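Putative acyl-[acyl-carrier-protein] desaturase DesA2 (Mycobacterium tuberculosis, PDB 1ZA0) is a putative acyl-[acyl-carrier-protein] desaturase that may introduce double bonds into acyl chains during mycobacterial fatty acid biosynthesis, using a di-iron centre. Local coordinates at residues H25-A34 against R102-A113. Numbering follows the deposited sequence.
With MN (manganese (II) ion), chain B; EDO (1,2-ethanediol), chain C.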
ATOM      1  N   HIS A  25      -8.850  -5.687  15.209  1.00 33.67           N
ATOM      2  CA  HIS A  25      -8.548  -6.117  13.811  1.00 34.73           C
ATOM      3  C   HIS A  25      -9.076  -7.551  13.609  1.00 34.46           C
ATOM      4  O   HIS A  25      -9.926  -7.804  12.768  1.00 34.13           O
ATOM      5  CB  HIS A  25      -7.059  -5.943  13.573  1.00 33.76           C
ATOM      6  CG  HIS A  25      -6.615  -6.192  12.158  1.00 36.27           C
ATOM      7  ND1 HIS A  25      -6.202  -5.173  11.309  1.00 33.17           N
ATOM      8  CD2 HIS A  25      -6.499  -7.345  11.454  1.00 36.95           C
ATOM      9  CE1 HIS A  25      -5.823  -5.698  10.153  1.00 38.30           C
ATOM     10  NE2 HIS A  25      -6.003  -7.010  10.206  1.00 34.56           N
ATOM     11  N   LEU A  26      -8.722  -8.443  14.512  1.00 36.33           N
ATOM     12  CA  LEU A  26      -9.297  -9.820  14.519  1.00 38.02           C
ATOM     13  C   LEU A  26     -10.805  -9.948  14.591  1.00 39.42           C
ATOM     14  O   LEU A  26     -11.408 -10.752  13.847  1.00 37.70           O
ATOM     15  CB  LEU A  26      -8.648 -10.657  15.606  1.00 37.99           C
ATOM     16  CG  LEU A  26      -7.145 -10.912  15.477  1.00 42.56           C
ATOM     17  CD1 LEU A  26      -6.610 -11.661  16.669  1.00 44.78           C
ATOM     18  CD2 LEU A  26      -6.827 -11.701  14.256  1.00 48.14           C
ATOM     19  N   ASP A  27     -11.468  -9.160  15.454  1.00 41.36           N
ATOM     20  CA  ASP A  27     -12.930  -9.305  15.648  1.00 41.94           C
ATOM     21  C   ASP A  27     -13.726  -8.740  14.486  1.00 41.55           C
ATOM     22  O   ASP A  27     -14.869  -9.081  14.294  1.00 42.18           O
ATOM     23  CB  ASP A  27     -13.424  -8.598  16.946  1.00 43.71           C
ATOM     24  CG  ASP A  27     -12.879  -9.251  18.273  1.00 47.79           C
ATOM     25  OD1 ASP A  27     -12.233 -10.343  18.295  1.00 48.12           O
ATOM     26  OD2 ASP A  27     -13.030  -8.664  19.379  1.00 57.39           O
ATOM     27  N   THR A  28     -13.129  -7.843  13.725  1.00 40.35           N
ATOM     28  CA  THR A  28     -13.758  -7.280  12.521  1.00 39.79           C
ATOM     29  C   THR A  28     -13.161  -7.822  11.195  1.00 39.92           C
ATOM     30  O   THR A  28     -13.481  -7.327  10.135  1.00 40.03           O
ATOM     31  CB  THR A  28     -13.705  -5.748  12.536  1.00 39.18           C
ATOM     32  OG1 THR A  28     -12.345  -5.276  12.622  1.00 35.46           O
ATOM     33  CG2 THR A  28     -14.484  -5.180  13.860  1.00 39.85           C
ATOM     34  N   GLU A  29     -12.305  -8.831  11.281  1.00 39.39           N
ATOM     35  CA  GLU A  29     -11.694  -9.425  10.085  1.00 39.34           C
ATOM     36  C   GLU A  29     -12.777 -10.000   9.147  1.00 39.60           C
ATOM     37  O   GLU A  29     -13.857 -10.452   9.585  1.00 38.76           O
ATOM     38  CB  GLU A  29     -10.707 -10.503  10.480  1.00 39.06           C
ATOM     39  CG  GLU A  29     -11.324 -11.788  10.987  1.00 37.28           C
ATOM     40  CD  GLU A  29     -10.296 -12.721  11.593  1.00 40.34           C
ATOM     41  OE1 GLU A  29      -9.081 -12.366  11.714  1.00 35.13           O
ATOM     42  OE2 GLU A  29     -10.704 -13.841  11.985  1.00 46.16           O
ATOM     43  N   ASP A  30     -12.507  -9.935   7.848  1.00 37.96           N
ATOM     44  CA  ASP A  30     -13.390 -10.556   6.840  1.00 37.55           C
ATOM     45  C   ASP A  30     -12.457 -11.107   5.737  1.00 35.99           C
ATOM     46  O   ASP A  30     -12.165 -10.411   4.751  1.00 34.62           O
ATOM     47  CB  ASP A  30     -14.333  -9.486   6.286  1.00 38.78           C
ATOM     48  CG  ASP A  30     -15.329 -10.039   5.270  1.00 42.40           C
ATOM     49  OD1 ASP A  30     -15.562 -11.274   5.182  1.00 45.70           O
ATOM     50  OD2 ASP A  30     -15.932  -9.267   4.495  1.00 49.68           O
ATOM     51  N   ILE A  31     -12.003 -12.328   5.963  1.00 34.78           N
ATOM     52  CA  ILE A  31     -10.819 -12.938   5.352  1.00 36.05           C
ATOM     53  C   ILE A  31     -11.115 -13.249   3.925  1.00 32.96           C
ATOM     54  O   ILE A  31     -12.152 -13.709   3.634  1.00 32.98           O
ATOM     55  CB  ILE A  31     -10.394 -14.228   6.160  1.00 37.50           C
ATOM     56  CG1 ILE A  31      -9.943 -13.853   7.574  1.00 39.76           C
ATOM     57  CG2 ILE A  31      -9.275 -15.054   5.496  1.00 38.25           C
ATOM     58  CD1 ILE A  31      -9.053 -12.654   7.673  1.00 42.06           C
ATOM     59  N   TRP A  32     -10.194 -12.912   3.041  1.00 32.02           N
ATOM     60  CA  TRP A  32     -10.267 -13.302   1.621  1.00 30.01           C
ATOM     61  C   TRP A  32      -8.981 -14.040   1.216  1.00 30.35           C
ATOM     62  O   TRP A  32      -7.985 -13.978   1.910  1.00 29.87           O
ATOM     63  CB  TRP A  32     -10.507 -12.071   0.743  1.00 30.05           C
ATOM     64  CG  TRP A  32      -9.432 -11.037   0.756  1.00 26.90           C
ATOM     65  CD1 TRP A  32      -9.205 -10.082   1.707  1.00 28.05           C
ATOM     66  CD2 TRP A  32      -8.491 -10.765  -0.299  1.00 27.81           C
ATOM     67  NE1 TRP A  32      -8.162  -9.254   1.332  1.00 30.31           N
ATOM     68  CE2 TRP A  32      -7.705  -9.651   0.103  1.00 24.06           C
ATOM     69  CE3 TRP A  32      -8.226 -11.361  -1.542  1.00 27.52           C
ATOM     70  CZ2 TRP A  32      -6.689  -9.141  -0.667  1.00 27.04           C
ATOM     71  CZ3 TRP A  32      -7.228 -10.849  -2.304  1.00 30.03           C
ATOM     72  CH2 TRP A  32      -6.444  -9.756  -1.860  1.00 27.49           C
ATOM     73  N   PHE A  33      -9.056 -14.781   0.096  1.00 29.91           N
ATOM     74  CA  PHE A  33      -7.939 -15.563  -0.439  1.00 30.43           C
ATOM     75  C   PHE A  33      -7.622 -15.055  -1.833  1.00 29.42           C
ATOM     76  O   PHE A  33      -8.521 -14.756  -2.580  1.00 29.40           O
ATOM     77  CB  PHE A  33      -8.330 -17.050  -0.439  1.00 30.60           C
ATOM     78  CG  PHE A  33      -8.681 -17.555   0.910  1.00 34.27           C
ATOM     79  CD1 PHE A  33      -7.676 -17.922   1.804  1.00 35.20           C
ATOM     80  CD2 PHE A  33     -10.027 -17.656   1.324  1.00 38.01           C
ATOM     81  CE1 PHE A  33      -8.015 -18.371   3.091  1.00 35.65           C
ATOM     82  CE2 PHE A  33     -10.348 -18.078   2.629  1.00 41.92           C
ATOM     83  CZ  PHE A  33      -9.352 -18.440   3.491  1.00 38.72           C
ATOM     84  N   ALA A  34      -6.331 -14.859  -2.100  1.00 27.85           N
ATOM     85  CA  ALA A  34      -5.822 -14.423  -3.358  1.00 28.42           C
ATOM     86  C   ALA A  34      -6.400 -15.304  -4.494  1.00 29.73           C
ATOM     87  O   ALA A  34      -6.837 -14.767  -5.531  1.00 28.86           O
ATOM     88  CB  ALA A  34      -4.251 -14.491  -3.316  1.00 28.41           C
ATOM     89  N   ARG A 102       0.827 -10.771  11.448  1.00 32.56           N
ATOM     90  CA  ARG A 102      -0.442 -10.580  10.755  1.00 32.47           C
ATOM     91  C   ARG A 102      -0.358  -9.559   9.592  1.00 30.80           C
ATOM     92  O   ARG A 102      -0.816  -9.852   8.483  1.00 31.87           O
ATOM     93  CB  ARG A 102      -1.573 -10.235  11.711  1.00 32.50           C
ATOM     94  CG  ARG A 102      -2.938  -9.994  10.994  1.00 32.47           C
ATOM     95  CD  ARG A 102      -3.498 -11.197  10.306  1.00 29.38           C
ATOM     96  NE  ARG A 102      -4.861 -10.931   9.914  1.00 32.40           N
ATOM     97  CZ  ARG A 102      -5.922 -11.474  10.506  1.00 33.24           C
ATOM     98  NH1 ARG A 102      -5.737 -12.366  11.450  1.00 36.35           N
ATOM     99  NH2 ARG A 102      -7.150 -11.124  10.146  1.00 33.89           N
ATOM    100  N   TRP A 103       0.235  -8.413   9.842  1.00 30.42           N
ATOM    101  CA  TRP A 103       0.395  -7.359   8.851  1.00 29.75           C
ATOM    102  C   TRP A 103       1.209  -7.905   7.686  1.00 30.46           C
ATOM    103  O   TRP A 103       0.814  -7.767   6.536  1.00 26.10           O
ATOM    104  CB  TRP A 103       1.058  -6.102   9.442  1.00 28.99           C
ATOM    105  CG  TRP A 103       1.392  -5.044   8.408  1.00 29.12           C
ATOM    106  CD1 TRP A 103       0.523  -4.157   7.914  1.00 33.62           C
ATOM    107  CD2 TRP A 103       2.649  -4.763   7.780  1.00 32.17           C
ATOM    108  NE1 TRP A 103       1.127  -3.372   6.964  1.00 33.27           N
ATOM    109  CE2 TRP A 103       2.439  -3.726   6.874  1.00 34.99           C
ATOM    110  CE3 TRP A 103       3.932  -5.328   7.853  1.00 37.60           C
ATOM    111  CZ2 TRP A 103       3.447  -3.220   6.059  1.00 39.95           C
ATOM    112  CZ3 TRP A 103       4.922  -4.851   7.029  1.00 40.59           C
ATOM    113  CH2 TRP A 103       4.689  -3.775   6.171  1.00 42.50           C
ATOM    114  N   THR A 104       2.355  -8.525   8.003  1.00 28.03           N
ATOM    115  CA  THR A 104       3.183  -9.171   6.977  1.00 29.03           C
ATOM    116  C   THR A 104       2.424 -10.165   6.070  1.00 28.36           C
ATOM    117  O   THR A 104       2.596 -10.159   4.874  1.00 29.34           O
ATOM    118  CB  THR A 104       4.391  -9.860   7.658  1.00 29.54           C
ATOM    119  OG1 THR A 104       5.141  -8.813   8.301  1.00 32.46           O
ATOM    120  CG2 THR A 104       5.382 -10.413   6.624  1.00 34.10           C
ATOM    121  N   ALA A 105       1.645 -11.029   6.654  1.00 27.26           N
ATOM    122  CA  ALA A 105       0.887 -12.005   5.908  1.00 29.24           C
ATOM    123  C   ALA A 105      -0.138 -11.340   4.991  1.00 29.47           C
ATOM    124  O   ALA A 105      -0.447 -11.869   3.911  1.00 29.67           O
ATOM    125  CB  ALA A 105       0.129 -12.941   6.889  1.00 28.63           C
ATOM    126  N   GLU A 106      -0.762 -10.232   5.461  1.00 28.03           N
ATOM    127  CA  GLU A 106      -1.711  -9.485   4.610  1.00 27.48           C
ATOM    128  C   GLU A 106      -1.034  -8.833   3.402  1.00 27.82           C
ATOM    129  O   GLU A 106      -1.546  -8.952   2.290  1.00 27.78           O
ATOM    130  CB  GLU A 106      -2.516  -8.488   5.400  1.00 25.91           C
ATOM    131  CG  GLU A 106      -3.445  -9.162   6.390  1.00 26.67           C
ATOM    132  CD  GLU A 106      -4.324  -8.160   7.219  1.00 31.56           C
ATOM    133  OE1 GLU A 106      -4.329  -6.917   6.978  1.00 31.32           O
ATOM    134  OE2 GLU A 106      -5.078  -8.669   8.056  1.00 27.24           O
ATOM    135  N   GLU A 107       0.108  -8.209   3.626  1.00 26.21           N
ATOM    136  CA  GLU A 107       0.886  -7.639   2.578  1.00 28.41           C
ATOM    137  C   GLU A 107       1.276  -8.737   1.531  1.00 29.01           C
ATOM    138  O   GLU A 107       1.251  -8.518   0.279  1.00 27.44           O
ATOM    139  CB  GLU A 107       2.153  -6.973   3.125  1.00 28.36           C
ATOM    140  CG  GLU A 107       1.959  -5.730   3.991  1.00 30.84           C
ATOM    141  CD  GLU A 107       1.325  -4.577   3.215  1.00 31.37           C
ATOM    142  OE1 GLU A 107       1.813  -4.197   2.168  1.00 31.87           O
ATOM    143  OE2 GLU A 107       0.300  -4.110   3.617  1.00 35.23           O
ATOM    144  N   HIS A 108       1.721  -9.849   2.039  1.00 27.93           N
ATOM    145  CA  HIS A 108       2.129 -10.938   1.189  1.00 29.53           C
ATOM    146  C   HIS A 108       0.969 -11.416   0.313  1.00 27.93           C
ATOM    147  O   HIS A 108       1.151 -11.738  -0.829  1.00 26.44           O
ATOM    148  CB  HIS A 108       2.552 -12.135   2.011  1.00 30.13           C
ATOM    149  CG  HIS A 108       3.199 -13.193   1.188  1.00 35.33           C
ATOM    150  ND1 HIS A 108       3.487 -14.442   1.683  1.00 41.19           N
ATOM    151  CD2 HIS A 108       3.624 -13.193  -0.103  1.00 39.74           C
ATOM    152  CE1 HIS A 108       4.101 -15.154   0.750  1.00 41.16           C
ATOM    153  NE2 HIS A 108       4.194 -14.422  -0.345  1.00 39.50           N
ATOM    154  N   LEU A 109      -0.183 -11.574   0.934  1.00 27.79           N
ATOM    155  CA  LEU A 109      -1.417 -11.960   0.292  1.00 27.37           C
ATOM    156  C   LEU A 109      -1.762 -11.065  -0.911  1.00 26.83           C
ATOM    157  O   LEU A 109      -2.112 -11.583  -1.975  1.00 24.99           O
ATOM    158  CB  LEU A 109      -2.568 -12.025   1.295  1.00 29.02           C
ATOM    159  CG  LEU A 109      -3.868 -12.587   0.638  1.00 33.36           C
ATOM    160  CD1 LEU A 109      -3.886 -14.127   0.665  1.00 38.10           C
ATOM    161  CD2 LEU A 109      -5.064 -12.038   1.315  1.00 36.50           C
ATOM    162  N   HIS A 110      -1.571  -9.762  -0.756  1.00 25.67           N
ATOM    163  CA  HIS A 110      -1.790  -8.786  -1.782  1.00 24.72           C
ATOM    164  C   HIS A 110      -0.865  -9.053  -2.958  1.00 25.03           C
ATOM    165  O   HIS A 110      -1.332  -9.079  -4.104  1.00 24.82           O
ATOM    166  CB  HIS A 110      -1.488  -7.317  -1.248  1.00 24.03           C
ATOM    167  CG  HIS A 110      -2.372  -6.913  -0.109  1.00 24.27           C
ATOM    168  ND1 HIS A 110      -2.096  -5.829   0.719  1.00 24.60           N
ATOM    169  CD2 HIS A 110      -3.573  -7.413   0.297  1.00 24.07           C
ATOM    170  CE1 HIS A 110      -3.090  -5.713   1.591  1.00 22.24           C
ATOM    171  NE2 HIS A 110      -3.997  -6.658   1.354  1.00 24.03           N
ATOM    172  N   ALA A 111       0.428  -9.272  -2.665  1.00 24.79           N
ATOM    173  CA  ALA A 111       1.433  -9.559  -3.699  1.00 25.71           C
ATOM    174  C   ALA A 111       1.059 -10.876  -4.469  1.00 25.77           C
ATOM    175  O   ALA A 111       1.137 -10.927  -5.697  1.00 25.38           O
ATOM    176  CB  ALA A 111       2.831  -9.656  -3.075  1.00 25.98           C
ATOM    177  N   ILE A 112       0.587 -11.903  -3.775  1.00 26.82           N
ATOM    178  CA  ILE A 112       0.259 -13.149  -4.459  1.00 26.91           C
ATOM    179  C   ILE A 112      -0.917 -12.922  -5.395  1.00 27.70           C
ATOM    180  O   ILE A 112      -0.909 -13.395  -6.548  1.00 25.14           O
ATOM    181  CB  ILE A 112      -0.115 -14.256  -3.457  1.00 27.15           C
ATOM    182  CG1 ILE A 112       1.107 -14.654  -2.575  1.00 29.77           C
ATOM    183  CG2 ILE A 112      -0.624 -15.462  -4.188  1.00 29.12           C
ATOM    184  CD1 ILE A 112       0.593 -15.365  -1.216  1.00 30.98           C
ATOM    185  N   ALA A 113      -1.965 -12.262  -4.878  1.00 26.24           N
ATOM    186  CA  ALA A 113      -3.183 -12.026  -5.662  1.00 26.97           C
ATOM    187  C   ALA A 113      -2.813 -11.232  -6.952  1.00 26.01           C
ATOM    188  O   ALA A 113      -3.190 -11.610  -8.051  1.00 27.98           O
ATOM    189  CB  ALA A 113      -4.186 -11.236  -4.896  1.00 25.34           C
TER
HETATM  190 MN    MN B 888      -0.673  -2.207   3.760  1.00 29.89          MN
HETATM  191  C1  EDO C 980      -6.726 -10.707   4.141  1.00 32.50           C
HETATM  192  O1  EDO C 980      -7.605 -11.794   4.118  1.00 32.55           O
HETATM  193  C2  EDO C 980      -7.197  -9.679   5.149  1.00 32.72           C
HETATM  194  O2  EDO C 980      -8.494  -9.189   4.869  1.00 30.17           O
HETATM  195  O   HOH W   1       0.812  -1.327   2.446  1.00 28.28           O
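One carboxylate oxygen, Glu106 OE2, accepts two side-chain hydrogen bonds: His25 NE2 reaches its syn side at 2.9 Å, nearly straight at 167°, and Arg102 NE, one helical turn back, comes to the anti side, also at 2.9 Å. Glu106 OE1 is hydrogen-bonded to the manganese ligand His192, making Glu106 a second-shell residue that joins this first-shell ligand to His25 in the last turn of helix 9-27. Arg102 bends at chi2 (65°), and Arg102 NH2 forms a salt bridge with Glu29 OE1 at 2.8 Å, almost in the guanidinium plane, while the His25 ring edge lies over one face. Residues 28-34, leaving helix 9-27, run along the outside of helix 95-121, which belongs to the ferritin-like four-helix bundle of the desaturases and carries the manganese ligand Glu107. Leu109 CD2 sits over the six-membered ring of Trp32, 3.8 Å from its centroid, a CH-pi contact. Trp32 CZ2 abuts the His110 ring edge and Trp32 NE1 turns to Asp188; an ethanediol, probably from the crystallisation liquor, hydrogen-bonds to Asp188 and, through one hydroxyl, to both backbone N and O of Trp32. Past Trp32, Ala34 CB packs against Ala113 CB at 3.6 Å, flanked by Leu109 CD1 and Ile112 CG2.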